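Local coordinates for surface presentation of antigens protein SpaS (Shigella flexneri, PDB 2VT1) that is required for invasion and for secretion of the three Ipa proteins, as a member of the type III secretion exporter family, at residues Thr2-Gly7 against Lys48-Leu53; Val44-Leu49 against Val71-Val76. One frame throughout, in Å; residues are numbered along the deposited sequence.

Contact 1 (Thr2-Gly7 against Lys48-Leu53); sequences THIAIG and KLARKL
Ile4 and Ile6 both set CG1 beside the backbone N and CG2 away from it (chi1 -64° in Ile4), a shared choice which places CG2 and CD1 of Ile4 against Ala50 and Arg51, and those of Ile6 against Ala50 O and Leu53. This is a helix laid across a beta sheet in the cytoplasmic domain of the exporter: strand 4-7 and helix 48-53 run at 79° to each other, their axes 8.4 Å apart. Alternation along the strand decides who takes part. Ile4 and Ile6 face this helix, whereas Ala5 between them turns to the other side of the sheet, where helix 26-38 packs.

The two branches of Ile4 divide the work. Its CG2 meets Ala50 CB at 4.2 Å and also lies beside the carbonyl, 3.9 Å from Ala50 O. Its longer branch reaches along the helix surface to Arg51, with CD1 4.0 Å from Arg51 CA. Alanine suits this position because its single methyl lets the strand come close, as the 6.4 Å between Ile4 CA and Ala50 CA attests. Arg51 contributes its backbone and the beginning of its aliphatic chain, while its CB points away from the strand, a reasonable placing for a charged residue at an exposed border.

Ile6 folds its ethyl arm back (chi2 -80°), bringing CD1 near the same carbonyl oxygen, 4.2 Å from Ala50 O. Beta-branched isoleucine favours the extended strand and fills this layer with apolar surface. The contact is thus purely van der Waals between the segments. One turn further along the helix, the branched side chain of Leu53 meets the strand, with its CD1 4.2 Å from Ile6 CG2.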
# COMPACT_ATOMS: atom_id res chain seq x y z
N THR B 2 -5.62 -11.01 10.14
CA THR B 2 -4.45 -11.88 10.00
C THR B 2 -3.48 -11.35 8.93
O THR B 2 -2.28 -11.22 9.20
CB THR B 2 -4.84 -13.35 9.70
OG1 THR B 2 -6.02 -13.70 10.43
CG2 THR B 2 -3.70 -14.30 10.08
N HIS B 3 -3.98 -11.03 7.74
CA HIS B 3 -3.11 -10.48 6.70
C HIS B 3 -3.68 -9.19 6.14
O HIS B 3 -4.88 -9.09 5.89
CB HIS B 3 -2.88 -11.48 5.57
CG HIS B 3 -2.20 -12.72 6.02
ND1 HIS B 3 -2.85 -13.93 6.14
CD2 HIS B 3 -0.92 -12.94 6.42
CE1 HIS B 3 -2.00 -14.84 6.58
NE2 HIS B 3 -0.82 -14.27 6.75
N ILE B 4 -2.80 -8.21 5.98
CA ILE B 4 -3.16 -6.87 5.52
C ILE B 4 -2.23 -6.43 4.35
O ILE B 4 -1.03 -6.68 4.36
CB ILE B 4 -3.05 -5.82 6.66
CG1 ILE B 4 -4.05 -6.12 7.78
CG2 ILE B 4 -3.28 -4.42 6.12
CD1 ILE B 4 -3.73 -5.40 9.08
N ALA B 5 -2.81 -5.80 3.34
CA ALA B 5 -2.04 -5.20 2.26
C ALA B 5 -2.57 -3.79 2.03
O ALA B 5 -3.76 -3.61 1.81
CB ALA B 5 -2.16 -6.03 1.00
N ILE B 6 -1.69 -2.80 2.10
CA ILE B 6 -2.07 -1.41 1.82
C ILE B 6 -1.17 -0.90 0.70
O ILE B 6 0.07 -0.89 0.79
CB ILE B 6 -1.95 -0.46 3.06
CG1 ILE B 6 -2.45 -1.13 4.36
CG2 ILE B 6 -2.65 0.89 2.79
CD1 ILE B 6 -3.97 -1.17 4.61
N GLY B 7 -1.82 -0.50 -0.39
CA GLY B 7 -1.13 0.04 -1.52
C GLY B 7 -0.91 1.51 -1.28
O GLY B 7 -1.79 2.19 -0.75
N LYS B 48 3.08 -2.63 12.41
CA LYS B 48 2.32 -1.65 13.18
C LYS B 48 1.67 -0.63 12.27
O LYS B 48 0.56 -0.20 12.53
CB LYS B 48 3.21 -0.96 14.22
CG LYS B 48 3.32 -1.73 15.56
N LEU B 49 2.35 -0.25 11.19
CA LEU B 49 1.78 0.72 10.25
C LEU B 49 0.64 0.10 9.45
O LEU B 49 -0.39 0.73 9.25
CB LEU B 49 2.84 1.27 9.32
CG LEU B 49 2.36 2.29 8.29
CD1 LEU B 49 1.78 3.51 8.98
CD2 LEU B 49 3.49 2.67 7.32
N ALA B 50 0.82 -1.13 8.99
CA ALA B 50 -0.22 -1.84 8.27
C ALA B 50 -1.53 -1.85 9.06
O ALA B 50 -2.59 -1.48 8.55
CB ALA B 50 0.25 -3.24 7.96
N ARG B 51 -1.45 -2.24 10.33
CA ARG B 51 -2.59 -2.26 11.25
C ARG B 51 -3.24 -0.90 11.45
O ARG B 51 -4.47 -0.76 11.42
CB ARG B 51 -2.12 -2.73 12.62
CG ARG B 51 -2.22 -4.22 12.91
CD ARG B 51 -2.24 -4.44 14.44
NE ARG B 51 -1.62 -5.71 14.86
CZ ARG B 51 -0.38 -5.83 15.35
NH1 ARG B 51 0.09 -7.02 15.71
NH2 ARG B 51 0.40 -4.76 15.48
N LYS B 52 -2.41 0.09 11.72
CA LYS B 52 -2.82 1.46 11.91
C LYS B 52 -3.69 1.94 10.75
O LYS B 52 -4.79 2.45 10.95
CB LYS B 52 -1.55 2.30 11.95
CG LYS B 52 -1.52 3.44 12.88
CD LYS B 52 -0.07 3.55 13.42
CE LYS B 52 0.32 4.96 13.78
NZ LYS B 52 1.58 4.96 14.60
N LEU B 53 -3.17 1.80 9.54
CA LEU B 53 -3.83 2.34 8.36
C LEU B 53 -5.11 1.57 8.12
O LEU B 53 -6.13 2.15 7.77
CB LEU B 53 -2.90 2.26 7.14
CG LEU B 53 -1.60 3.07 7.22
CD1 LEU B 53 -0.71 2.81 5.99
CD2 LEU B 53 -1.90 4.56 7.38

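Contact 2 (Val44-Leu49 against Val71-Val76); sequences VRDVKL and VLRLIV
The guanidinium of Arg73 receives Asp46 at its edge, in its own plane, while Leu74 CD2 lies over one face, displaced to its margin and 3.8 Å above that plane. The two flat groups are nearly perpendicular, with carboxylate and guanidinium planes 82° apart. The motif here is a helix N-cap that doubles as a salt-bridge partner: Asp46 stands just before helix 47-56, and its two oxygens serve different partners. OD1 takes a weak capping bond from Leu49 N at 3.3 Å. OD2 alone meets the arginine, which grips it end-on with both terminal nitrogens.

The two bonds differ in approach. Arg73 NH1 comes nearly along the C-O axis of Asp46 OD2 at 3.1 Å, but the bond is bent, whereas Arg73 NH2 is closer to Asp46 OD2, at 2.8 Å, and comes from above the carboxylate plane with a straighter N-H (154°). An extended chain from CG to NE gives Arg73 the length to span the gap. Its NH1 also donates to Glu70 O, which would help fix the rotation of the group. Aspartate suits the cap because its short side chain can turn toward the first turn of the helix and still present an oxygen outward.

Next to this polar bridge lies an apolar layer. Leu49 and Leu74 meet tip to tip, with Leu49 CD2 3.9 Å from Leu74 CD1, and both methyls of Leu49 lean on Val71, crossing it at about a right angle. At the other end, Val44 belongs to a short strand that pairs in parallel with a strand of a second protein chain, and Val44 CG1 touches Leu74 CD2 at 4.2 Å.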
# COMPACT_ATOMS: atom_id res chain seq x y z
N VAL B 44 6.85 -4.03 1.41
CA VAL B 44 7.60 -3.70 2.59
C VAL B 44 6.80 -4.09 3.81
O VAL B 44 5.65 -3.71 3.95
CB VAL B 44 7.87 -2.19 2.65
CG1 VAL B 44 8.67 -1.85 3.90
CG2 VAL B 44 8.60 -1.71 1.39
N ARG B 45 7.42 -4.85 4.71
CA ARG B 45 6.75 -5.27 5.92
C ARG B 45 6.92 -4.22 7.04
O ARG B 45 8.04 -3.83 7.37
CB ARG B 45 7.27 -6.63 6.36
CG ARG B 45 6.57 -7.23 7.55
CD ARG B 45 6.89 -8.72 7.67
NE ARG B 45 6.00 -9.41 8.59
N ASP B 46 5.79 -3.75 7.56
CA ASP B 46 5.76 -2.88 8.72
C ASP B 46 4.44 -3.13 9.44
O ASP B 46 3.40 -2.58 9.10
CB ASP B 46 5.89 -1.41 8.30
CG ASP B 46 5.97 -0.47 9.48
OD1 ASP B 46 5.55 -0.83 10.60
OD2 ASP B 46 6.44 0.66 9.27
N VAL B 47 4.51 -3.99 10.43
CA VAL B 47 3.33 -4.59 11.00
C VAL B 47 2.46 -3.58 11.74
O VAL B 47 1.24 -3.66 11.69
CB VAL B 47 3.72 -5.71 11.97
CG1 VAL B 47 2.48 -6.28 12.60
CG2 VAL B 47 4.48 -6.78 11.22
N LYS B 48 3.08 -2.63 12.41
CA LYS B 48 2.32 -1.65 13.18
C LYS B 48 1.67 -0.63 12.27
O LYS B 48 0.56 -0.20 12.53
CB LYS B 48 3.21 -0.96 14.22
CG LYS B 48 3.32 -1.73 15.56
N LEU B 49 2.35 -0.25 11.19
CA LEU B 49 1.78 0.72 10.25
C LEU B 49 0.64 0.10 9.45
O LEU B 49 -0.39 0.73 9.25
CB LEU B 49 2.84 1.27 9.32
CG LEU B 49 2.36 2.29 8.29
CD1 LEU B 49 1.78 3.51 8.98
CD2 LEU B 49 3.49 2.67 7.32
N VAL B 71 4.47 7.06 6.92
CA VAL B 71 4.31 6.43 5.61
C VAL B 71 5.38 6.94 4.66
O VAL B 71 6.00 6.19 3.94
CB VAL B 71 2.91 6.68 5.02
CG1 VAL B 71 2.85 6.17 3.60
CG2 VAL B 71 1.84 5.98 5.87
N LEU B 72 5.61 8.24 4.70
CA LEU B 72 6.56 8.89 3.84
C LEU B 72 8.00 8.39 4.08
O LEU B 72 8.81 8.36 3.16
CB LEU B 72 6.47 10.40 4.03
CG LEU B 72 7.17 11.26 2.99
CD1 LEU B 72 6.76 10.83 1.59
CD2 LEU B 72 6.80 12.72 3.25
N ARG B 73 8.31 8.00 5.30
CA ARG B 73 9.63 7.44 5.58
C ARG B 73 9.97 6.21 4.71
O ARG B 73 11.13 6.01 4.32
CB ARG B 73 9.77 7.13 7.08
CG ARG B 73 9.61 5.68 7.44
CD ARG B 73 9.46 5.53 8.94
NE ARG B 73 9.61 4.14 9.37
CZ ARG B 73 8.64 3.24 9.33
NH1 ARG B 73 7.42 3.56 8.88
NH2 ARG B 73 8.88 2.02 9.74
N LEU B 74 8.97 5.39 4.38
CA LEU B 74 9.18 4.23 3.51
C LEU B 74 9.51 4.64 2.09
O LEU B 74 10.41 4.09 1.47
CB LEU B 74 7.96 3.30 3.51
CG LEU B 74 7.52 2.78 4.88
CD1 LEU B 74 6.30 1.88 4.72
CD2 LEU B 74 8.66 2.02 5.55
N ILE B 75 8.78 5.62 1.57
CA ILE B 75 9.01 6.09 0.21
C ILE B 75 10.41 6.71 0.11
O ILE B 75 11.13 6.55 -0.87
CB ILE B 75 7.91 7.13 -0.19
CG1 ILE B 75 6.53 6.45 -0.22
CG2 ILE B 75 8.23 7.78 -1.53
CD1 ILE B 75 5.36 7.41 -0.11
N VAL B 76 10.81 7.41 1.16
CA VAL B 76 12.11 8.06 1.18
C VAL B 76 13.27 7.05 1.20
O VAL B 76 14.28 7.26 0.54
CB VAL B 76 12.23 9.03 2.37
CG1 VAL B 76 13.72 9.34 2.66
CG2 VAL B 76 11.43 10.30 2.09

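In the fold
From the N terminus the chain runs through strand 4-9, back along strand 19-25, through helix 26-38 and strand 43-45 into helix 47-56. There contact 1 closes a 40-residue loop, setting that helix on the first strand. Contact 2 starts just before contact 1 ends, sharing Lys48 and Leu49, and closes a 21-residue loop past strand 61-62 to helix 68-80. The two loops therefore interlock rather than nest. Helix 47-56 is common to both, with the sheet on one side and the last helix beside it. The contacts, centres about 10 Å apart, meet where Leu53 CD1 lies 4.1 Å from Val71 CG2.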